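Local structure of TssK (Serratia sp. FS14, 5Y0E) at residues His5-Thr10 with Gln21-Tyr26; Arg109-Phe114 with Ala122-Tyr127. The protein is a trimeric baseplate component of the bacterial type VI secretion system, probably joining the baseplate to the membrane complex. All blocks are in the same frame, centred on the assembly; numbering follows the deposited sequence.

Contact 1 (His5-Thr10 with Gln21-Tyr26)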
ATOM      1  N   HIS A   5      26.627   4.634  27.026  1.00 68.80           N
ATOM      2  CA  HIS A   5      25.953   5.425  28.040  1.00 66.48           C
ATOM      3  C   HIS A   5      26.372   6.887  27.973  1.00 60.12           C
ATOM      4  O   HIS A   5      27.387   7.242  27.383  1.00 58.31           O
ATOM      5  CB  HIS A   5      26.245   4.870  29.430  1.00 68.75           C
ATOM      6  CG  HIS A   5      25.860   3.435  29.603  1.00 69.55           C
ATOM      7  ND1 HIS A   5      24.612   3.046  30.037  1.00 65.56           N
ATOM      8  CD2 HIS A   5      26.562   2.295  29.403  1.00 71.40           C
ATOM      9  CE1 HIS A   5      24.563   1.729  30.100  1.00 71.45           C
ATOM     10  NE2 HIS A   5      25.733   1.250  29.722  1.00 71.78           N
ATOM     11  N   LYS A   6      25.586   7.712  28.637  1.00 61.83           N
ATOM     12  CA  LYS A   6      25.784   9.139  28.713  1.00 63.07           C
ATOM     13  C   LYS A   6      26.951   9.543  29.583  1.00 64.30           C
ATOM     14  O   LYS A   6      27.217   8.945  30.597  1.00 65.57           O
ATOM     15  CB  LYS A   6      24.535   9.780  29.263  1.00 59.16           C
ATOM     16  CG  LYS A   6      24.396  11.230  28.892  1.00 60.54           C
ATOM     17  CD  LYS A   6      23.292  11.864  29.684  1.00 57.75           C
ATOM     18  CE  LYS A   6      22.181  12.306  28.776  1.00 57.41           C
ATOM     19  NZ  LYS A   6      22.539  13.541  28.068  1.00 57.97           N
ATOM     20  N   VAL A   7      27.630  10.593  29.173  1.00 63.25           N
ATOM     21  CA  VAL A   7      28.779  11.084  29.887  1.00 64.55           C
ATOM     22  C   VAL A   7      28.370  12.126  30.912  1.00 67.18           C
ATOM     23  O   VAL A   7      27.539  12.965  30.631  1.00 65.26           O
ATOM     24  CB  VAL A   7      29.782  11.668  28.882  1.00 63.12           C
ATOM     25  CG1 VAL A   7      30.840  12.506  29.549  1.00 66.45           C
ATOM     26  CG2 VAL A   7      30.425  10.558  28.095  1.00 59.18           C
ATOM     27  N   VAL A   8      28.918  12.042  32.115  1.00 64.50           N
ATOM     28  CA  VAL A   8      28.616  13.029  33.146  1.00 66.42           C
ATOM     29  C   VAL A   8      29.686  14.114  33.147  1.00 66.19           C
ATOM     30  O   VAL A   8      30.817  13.883  33.576  1.00 66.84           O
ATOM     31  CB  VAL A   8      28.506  12.383  34.526  1.00 70.19           C
ATOM     32  CG1 VAL A   8      28.030  13.411  35.518  1.00 67.47           C
ATOM     33  CG2 VAL A   8      27.566  11.214  34.472  1.00 70.71           C
ATOM     34  N   TRP A   9      29.300  15.302  32.732  1.00 65.54           N
ATOM     35  CA  TRP A   9      30.177  16.443  32.737  1.00 68.43           C
ATOM     36  C   TRP A   9      30.036  17.148  34.085  1.00 73.95           C
ATOM     37  O   TRP A   9      29.047  17.794  34.354  1.00 73.03           O
ATOM     38  CB  TRP A   9      29.813  17.375  31.596  1.00 67.17           C
ATOM     39  CG  TRP A   9      29.635  16.640  30.354  1.00 70.33           C
ATOM     40  CD1 TRP A   9      28.529  15.971  29.960  1.00 67.75           C
ATOM     41  CD2 TRP A   9      30.603  16.437  29.341  1.00 70.62           C
ATOM     42  NE1 TRP A   9      28.739  15.381  28.764  1.00 65.68           N
ATOM     43  CE2 TRP A   9      30.015  15.650  28.363  1.00 68.13           C
ATOM     44  CE3 TRP A   9      31.913  16.849  29.164  1.00 68.22           C
ATOM     45  CZ2 TRP A   9      30.684  15.279  27.228  1.00 68.53           C
ATOM     46  CZ3 TRP A   9      32.562  16.482  28.048  1.00 67.27           C
ATOM     47  CH2 TRP A   9      31.959  15.709  27.092  1.00 66.22           C
ATOM     48  N   THR A  10      31.030  16.979  34.937  1.00 72.80           N
ATOM     49  CA  THR A  10      31.064  17.577  36.259  1.00 68.91           C
ATOM     50  C   THR A  10      31.882  18.861  36.231  1.00 72.54           C
ATOM     51  O   THR A  10      32.564  19.176  35.262  1.00 75.97           O
ATOM     52  CB  THR A  10      31.655  16.605  37.273  1.00 69.23           C
ATOM     53  OG1 THR A  10      33.006  16.322  36.911  1.00 71.50           O
ATOM     54  CG2 THR A  10      30.877  15.315  37.276  1.00 75.16           C
ATOM     55  N   GLN A  21      34.770  11.220  22.736  1.00 58.30           N
ATOM     56  CA  GLN A  21      34.616   9.954  22.044  1.00 56.77           C
ATOM     57  C   GLN A  21      33.382   9.210  22.531  1.00 56.62           C
ATOM     58  O   GLN A  21      32.502   8.854  21.744  1.00 56.17           O
ATOM     59  CB  GLN A  21      35.876   9.118  22.244  1.00 56.58           C
ATOM     60  CG  GLN A  21      37.114   9.726  21.634  1.00 56.81           C
ATOM     61  CD  GLN A  21      38.353   8.903  21.910  1.00 58.22           C
ATOM     62  OE1 GLN A  21      38.321   7.954  22.682  1.00 55.75           O
ATOM     63  NE2 GLN A  21      39.454   9.284  21.299  1.00 57.21           N
ATOM     64  N   GLN A  22      33.304   8.965  23.838  1.00 57.30           N
ATOM     65  CA  GLN A  22      32.161   8.251  24.382  1.00 53.85           C
ATOM     66  C   GLN A  22      30.877   9.031  24.194  1.00 54.71           C
ATOM     67  O   GLN A  22      29.801   8.439  24.092  1.00 56.05           O
ATOM     68  CB  GLN A  22      32.393   7.973  25.854  1.00 57.14           C
ATOM     69  CG  GLN A  22      33.687   7.285  26.115  1.00 58.04           C
ATOM     70  CD  GLN A  22      33.695   5.882  25.592  1.00 58.70           C
ATOM     71  OE1 GLN A  22      32.985   5.030  26.100  1.00 61.37           O
ATOM     72  NE2 GLN A  22      34.501   5.627  24.582  1.00 59.50           N
ATOM     73  N   ALA A  23      30.966  10.343  24.140  1.00 49.95           N
ATOM     74  CA  ALA A  23      29.790  11.159  23.963  1.00 53.29           C
ATOM     75  C   ALA A  23      29.216  10.993  22.585  1.00 55.28           C
ATOM     76  O   ALA A  23      28.019  10.976  22.420  1.00 54.72           O
ATOM     77  CB  ALA A  23      30.095  12.604  24.234  1.00 53.82           C
ATOM     78  N   GLU A  24      30.076  10.948  21.580  1.00 58.16           N
ATOM     79  CA  GLU A  24      29.604  10.676  20.230  1.00 54.16           C
ATOM     80  C   GLU A  24      29.061   9.255  20.131  1.00 54.37           C
ATOM     81  O   GLU A  24      28.041   9.021  19.475  1.00 57.59           O
ATOM     82  CB  GLU A  24      30.718  10.932  19.208  1.00 52.83           C
ATOM     83  CG  GLU A  24      30.898  12.422  18.871  1.00 59.11           C
ATOM     84  CD  GLU A  24      31.982  12.748  17.833  1.00 65.13           C
ATOM     85  OE1 GLU A  24      31.843  13.759  17.110  1.00 67.82           O
ATOM     86  OE2 GLU A  24      32.983  12.009  17.730  1.00 67.49           O
ATOM     87  N   ASN A  25      29.690   8.303  20.815  1.00 54.81           N
ATOM     88  CA  ASN A  25      29.124   6.961  20.884  1.00 57.13           C
ATOM     89  C   ASN A  25      27.710   6.999  21.448  1.00 57.55           C
ATOM     90  O   ASN A  25      26.770   6.481  20.837  1.00 58.69           O
ATOM     91  CB  ASN A  25      30.006   6.046  21.732  1.00 53.28           C
ATOM     92  CG  ASN A  25      31.210   5.532  20.981  1.00 54.35           C
ATOM     93  OD1 ASN A  25      31.534   5.992  19.896  1.00 52.38           O
ATOM     94  ND2 ASN A  25      31.887   4.573  21.568  1.00 55.88           N
ATOM     95  N   TYR A  26      27.542   7.623  22.590  1.00 55.46           N
ATOM     96  CA  TYR A  26      26.243   7.684  23.205  1.00 56.00           C
ATOM     97  C   TYR A  26      25.195   8.306  22.311  1.00 56.18           C
ATOM     98  O   TYR A  26      24.121   7.779  22.151  1.00 56.09           O
ATOM     99  CB  TYR A  26      26.314   8.438  24.528  1.00 55.88           C
ATOM    100  CG  TYR A  26      24.986   8.922  25.002  1.00 53.07           C
ATOM    101  CD1 TYR A  26      24.127   8.088  25.656  1.00 54.93           C
ATOM    102  CD2 TYR A  26      24.582  10.199  24.761  1.00 50.66           C
ATOM    103  CE1 TYR A  26      22.901   8.515  26.060  1.00 49.26           C
ATOM    104  CE2 TYR A  26      23.359  10.630  25.168  1.00 53.11           C
ATOM    105  CZ  TYR A  26      22.527   9.777  25.817  1.00 51.64           C
ATOM    106  OH  TYR A  26      21.317  10.204  26.227  1.00 53.88           O
TER

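Contact 2 (Arg109-Phe114 with Ala122-Tyr127)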
ATOM      1  N   ARG A 109      39.039  -2.875  20.229  1.00 65.81           N
ATOM      2  CA  ARG A 109      39.896  -2.548  19.108  1.00 64.85           C
ATOM      3  C   ARG A 109      39.843  -1.054  18.876  1.00 61.77           C
ATOM      4  O   ARG A 109      38.832  -0.408  19.136  1.00 60.44           O
ATOM      5  CB  ARG A 109      39.469  -3.262  17.818  1.00 68.51           C
ATOM      6  CG  ARG A 109      39.117  -4.727  17.964  1.00 67.58           C
ATOM      7  CD  ARG A 109      38.864  -5.357  16.599  1.00 70.36           C
ATOM      8  NE  ARG A 109      37.749  -4.745  15.882  1.00 67.92           N
ATOM      9  CZ  ARG A 109      36.599  -5.359  15.621  1.00 67.68           C
ATOM     10  NH1 ARG A 109      35.634  -4.728  14.961  1.00 64.64           N
ATOM     11  NH2 ARG A 109      36.421  -6.614  16.005  1.00 68.00           N
ATOM     12  N   GLU A 110      40.938  -0.517  18.367  1.00 61.45           N
ATOM     13  CA  GLU A 110      40.977   0.891  18.027  1.00 63.07           C
ATOM     14  C   GLU A 110      39.994   1.172  16.906  1.00 61.56           C
ATOM     15  O   GLU A 110      39.755   0.330  16.044  1.00 61.44           O
ATOM     16  CB  GLU A 110      42.393   1.273  17.626  1.00 67.14           C
ATOM     17  CG  GLU A 110      43.415   0.331  18.235  1.00 71.54           C
ATOM     18  CD  GLU A 110      44.823   0.667  17.846  1.00 74.44           C
ATOM     19  OE1 GLU A 110      45.498   1.371  18.630  1.00 78.68           O
ATOM     20  OE2 GLU A 110      45.244   0.237  16.752  1.00 69.72           O
ATOM     21  N   ASP A 111      39.400   2.364  16.937  1.00 58.38           N
ATOM     22  CA  ASP A 111      38.364   2.736  15.990  1.00 58.46           C
ATOM     23  C   ASP A 111      38.815   3.765  14.974  1.00 58.10           C
ATOM     24  O   ASP A 111      38.136   3.955  13.960  1.00 54.10           O
ATOM     25  CB  ASP A 111      37.142   3.294  16.727  1.00 61.82           C
ATOM     26  CG  ASP A 111      35.851   2.948  16.036  1.00 62.50           C
ATOM     27  OD1 ASP A 111      35.641   1.746  15.802  1.00 61.54           O
ATOM     28  OD2 ASP A 111      35.062   3.859  15.708  1.00 60.58           O
ATOM     29  N   VAL A 112      39.919   4.447  15.233  1.00 60.07           N
ATOM     30  CA  VAL A 112      40.478   5.426  14.320  1.00 57.42           C
ATOM     31  C   VAL A 112      41.919   5.046  14.063  1.00 59.17           C
ATOM     32  O   VAL A 112      42.639   4.667  14.989  1.00 62.80           O
ATOM     33  CB  VAL A 112      40.398   6.849  14.892  1.00 55.26           C
ATOM     34  CG1 VAL A 112      40.777   7.859  13.833  1.00 52.95           C
ATOM     35  CG2 VAL A 112      39.019   7.102  15.424  1.00 50.36           C
ATOM     36  N   ILE A 113      42.335   5.166  12.815  1.00 58.34           N
ATOM     37  CA  ILE A 113      43.710   4.953  12.417  1.00 56.26           C
ATOM     38  C   ILE A 113      44.113   6.170  11.609  1.00 59.80           C
ATOM     39  O   ILE A 113      43.288   6.863  11.049  1.00 57.65           O
ATOM     40  CB  ILE A 113      43.978   3.671  11.627  1.00 55.38           C
ATOM     41  CG1 ILE A 113      43.124   3.612  10.390  1.00 56.53           C
ATOM     42  CG2 ILE A 113      43.785   2.451  12.478  1.00 50.78           C
ATOM     43  CD1 ILE A 113      43.409   2.403   9.570  1.00 58.48           C
ATOM     44  N   PHE A 114      45.407   6.422  11.595  1.00 62.63           N
ATOM     45  CA  PHE A 114      45.946   7.560  10.904  1.00 61.00           C
ATOM     46  C   PHE A 114      46.748   7.148   9.682  1.00 63.14           C
ATOM     47  O   PHE A 114      47.084   7.964   8.843  1.00 62.32           O
ATOM     48  CB  PHE A 114      46.774   8.375  11.882  1.00 61.71           C
ATOM     49  CG  PHE A 114      46.026   8.771  13.113  1.00 62.10           C
ATOM     50  CD1 PHE A 114      45.881   7.897  14.148  1.00 65.06           C
ATOM     51  CD2 PHE A 114      45.455  10.007  13.220  1.00 61.58           C
ATOM     52  CE1 PHE A 114      45.184   8.244  15.273  1.00 62.05           C
ATOM     53  CE2 PHE A 114      44.754  10.363  14.346  1.00 64.09           C
ATOM     54  CZ  PHE A 114      44.622   9.479  15.376  1.00 60.04           C
ATOM     55  N   ALA A 122      39.481  -0.911  11.882  1.00 52.96           N
ATOM     56  CA  ALA A 122      39.092   0.386  12.351  1.00 53.78           C
ATOM     57  C   ALA A 122      37.992   0.915  11.472  1.00 52.41           C
ATOM     58  O   ALA A 122      37.981   0.684  10.304  1.00 52.67           O
ATOM     59  CB  ALA A 122      40.274   1.316  12.335  1.00 54.45           C
ATOM     60  N   ARG A 123      37.066   1.644  12.047  1.00 50.72           N
ATOM     61  CA  ARG A 123      35.979   2.167  11.278  1.00 47.41           C
ATOM     62  C   ARG A 123      36.329   3.464  10.607  1.00 47.00           C
ATOM     63  O   ARG A 123      35.746   3.819   9.622  1.00 46.78           O
ATOM     64  CB  ARG A 123      34.761   2.352  12.160  1.00 51.45           C
ATOM     65  CG  ARG A 123      34.030   1.068  12.441  1.00 50.59           C
ATOM     66  CD  ARG A 123      33.081   1.156  13.605  1.00 47.77           C
ATOM     67  NE  ARG A 123      31.996   2.056  13.324  1.00 49.01           N
ATOM     68  CZ  ARG A 123      30.831   1.692  12.826  1.00 49.43           C
ATOM     69  NH1 ARG A 123      30.590   0.442  12.550  1.00 50.13           N
ATOM     70  NH2 ARG A 123      29.901   2.585  12.615  1.00 46.92           N
ATOM     71  N   TYR A 124      37.311   4.163  11.125  1.00 47.96           N
ATOM     72  CA  TYR A 124      37.646   5.431  10.547  1.00 50.35           C
ATOM     73  C   TYR A 124      39.097   5.636  10.221  1.00 53.47           C
ATOM     74  O   TYR A 124      39.959   5.067  10.832  1.00 53.55           O
ATOM     75  CB  TYR A 124      37.202   6.538  11.484  1.00 51.38           C
ATOM     76  CG  TYR A 124      35.718   6.665  11.630  1.00 49.35           C
ATOM     77  CD1 TYR A 124      35.004   7.457  10.789  1.00 48.06           C
ATOM     78  CD2 TYR A 124      35.044   5.995  12.615  1.00 49.90           C
ATOM     79  CE1 TYR A 124      33.659   7.580  10.909  1.00 49.35           C
ATOM     80  CE2 TYR A 124      33.694   6.110  12.744  1.00 51.23           C
ATOM     81  CZ  TYR A 124      33.009   6.910  11.885  1.00 52.25           C
ATOM     82  OH  TYR A 124      31.665   7.039  11.998  1.00 52.87           O
ATOM     83  N   LEU A 125      39.339   6.463   9.222  1.00 52.09           N
ATOM     84  CA  LEU A 125      40.669   6.837   8.826  1.00 52.71           C
ATOM     85  C   LEU A 125      40.712   8.327   8.982  1.00 54.74           C
ATOM     86  O   LEU A 125      39.949   9.025   8.372  1.00 53.46           O
ATOM     87  CB  LEU A 125      40.935   6.484   7.394  1.00 54.33           C
ATOM     88  CG  LEU A 125      42.296   6.966   6.957  1.00 55.09           C
ATOM     89  CD1 LEU A 125      43.363   6.121   7.598  1.00 57.25           C
ATOM     90  CD2 LEU A 125      42.397   6.936   5.456  1.00 60.80           C
ATOM     91  N   ALA A 126      41.642   8.812   9.775  1.00 55.23           N
ATOM     92  CA  ALA A 126      41.723  10.233  10.069  1.00 53.86           C
ATOM     93  C   ALA A 126      42.430  10.976   8.947  1.00 53.45           C
ATOM     94  O   ALA A 126      43.405  10.487   8.381  1.00 55.20           O
ATOM     95  CB  ALA A 126      42.452  10.462  11.386  1.00 54.56           C
ATOM     96  N   TYR A 127      41.924  12.160   8.626  1.00 53.03           N
ATOM     97  CA  TYR A 127      42.518  13.014   7.616  1.00 53.90           C
ATOM     98  C   TYR A 127      42.393  14.461   8.064  1.00 59.78           C
ATOM     99  O   TYR A 127      41.575  14.802   8.918  1.00 59.98           O
ATOM    100  CB  TYR A 127      41.860  12.822   6.256  1.00 55.84           C
ATOM    101  CG  TYR A 127      40.428  13.298   6.171  1.00 57.43           C
ATOM    102  CD1 TYR A 127      39.390  12.546   6.695  1.00 56.37           C
ATOM    103  CD2 TYR A 127      40.114  14.479   5.536  1.00 57.77           C
ATOM    104  CE1 TYR A 127      38.100  12.964   6.599  1.00 56.11           C
ATOM    105  CE2 TYR A 127      38.823  14.904   5.439  1.00 58.83           C
ATOM    106  CZ  TYR A 127      37.821  14.145   5.972  1.00 57.44           C
ATOM    107  OH  TYR A 127      36.532  14.580   5.876  1.00 56.41           O
TER

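Contact 1 (His5-Thr10 with Gln21-Tyr26)
The extended chain around Lys6 and Val7 passes over helix 17-37 with His5 beside Tyr26, their CA atoms 5.3 Å apart, and Val7 beside Ala23, one helical turn back; no hydrogen bond crosses between 5-10 and 21-26. Tyr26 has the largest share of the buried surface. With its CG anti to the backbone N (chi1 161°), the ring reaches out from the helix and lies under Lys6, whose CB sits over the ring face, 4.0 Å from the centroid and 16° off the ring normal, in a CH-pi contact. The lysine chain then continues across the ring, CG above the CZ side, and the bend at chi3 (-116°) brings CE to 3.4 Å from Tyr26 OH, while chi4 turns NZ. At the other end of the ring, His5 O rests 3.3 Å from Tyr26 CB. Farther along, Val7 turns its CG2 branch down to the helix, 3.9 Å from Gln22 CB and nearly as close to Ala23 N. The methyl of Ala23 meets the indole of Trp9 at its edge, near the ring plane, with CZ2 4.1 Å from CB. Val7 CG1 in turn covers one face of that indole, 3.4 Å above its plane and toward the rim.

The polar ends are held by one neighbouring copy of the protein: Lys6 NZ forms salt bridges with Glu24 and Glu28 of the second subunit, and Tyr26 OH hydrogen-bonds to that same Glu28. A lysine stem laid along a tyrosine face thus delivers two polar groups to one carboxylate, while the acidic pair would be expected to stabilise the ammonium charge. Apolar contact within the chain and ionic contact between chains are thereby combined in a buried part of the trimer.

Contact 2 (Arg109-Phe114 with Ala122-Tyr127)
Asp111 O receives two backbone N-H groups from the loop and strand beside it: a bond of 3.0 Å from Tyr124 N, and a weak, strongly bent one from Arg123 N. From there the pairing continues in parallel register, Ile113 N giving a bond to Tyr124 O, with the donor tilted 28° from the carbonyl plane, and Ala126 N giving a nearly straight one of 2.9 Å to Ile113 O. Two CA-H groups, of Val112 and Leu125, also approach the carbonyls of Tyr124 and Ile113.

Around this backbone seam, Val112 and Tyr124 occupy one face of the sheet, where Val112 CG1 lies 3.9 Å from Ala126 CB. Ala126 CB also touches the Phe114 ring, with Phe114 CD2 3.5 Å away. On the other face, Ile113 places CG1 between its backbone N and carbonyl carbon (chi1 57°), turning that branch toward Leu125 CD1 at 3.8 Å, while its CG2 meets Ala122 CB at 3.7 Å. The Asp111 carboxylate runs alongside Arg123, OD1 3.4 Å from CD, with the two charged planes only 7° apart; its OD2 remains 4.3 Å from Arg123 NE, beyond a salt bridge.

The guanidinium is instead anchored by Asp71, Thr73 and the carbonyl of Pro103, and strand 142-155 pairs with the far side of 124-131. Within the chain, 112-113 is the outermost strand, a short parallel addition to an otherwise antiparallel sheet, joined to its neighbour by a loop without helix or strand.

Contact 1 comes first in the sequence and is complete before contact 2 begins; about 19 Å separates their centres and about 6 Å their nearest atoms. Contact 1 joins strand 6-7 to helix 17-37, whereas contact 2 forms the edge of the mixed sheet that runs from 112-113 to 180-182; both lie in much the same direction from the middle of the chain. Trimer assembly brings these elements together between copies: Lys6 of one chain packs on Tyr124 of the second subunit, and Val112 and Ala126 pack on Val8 of the third. The N-terminal region and the sheet edge thus form linked parts of one subunit interface.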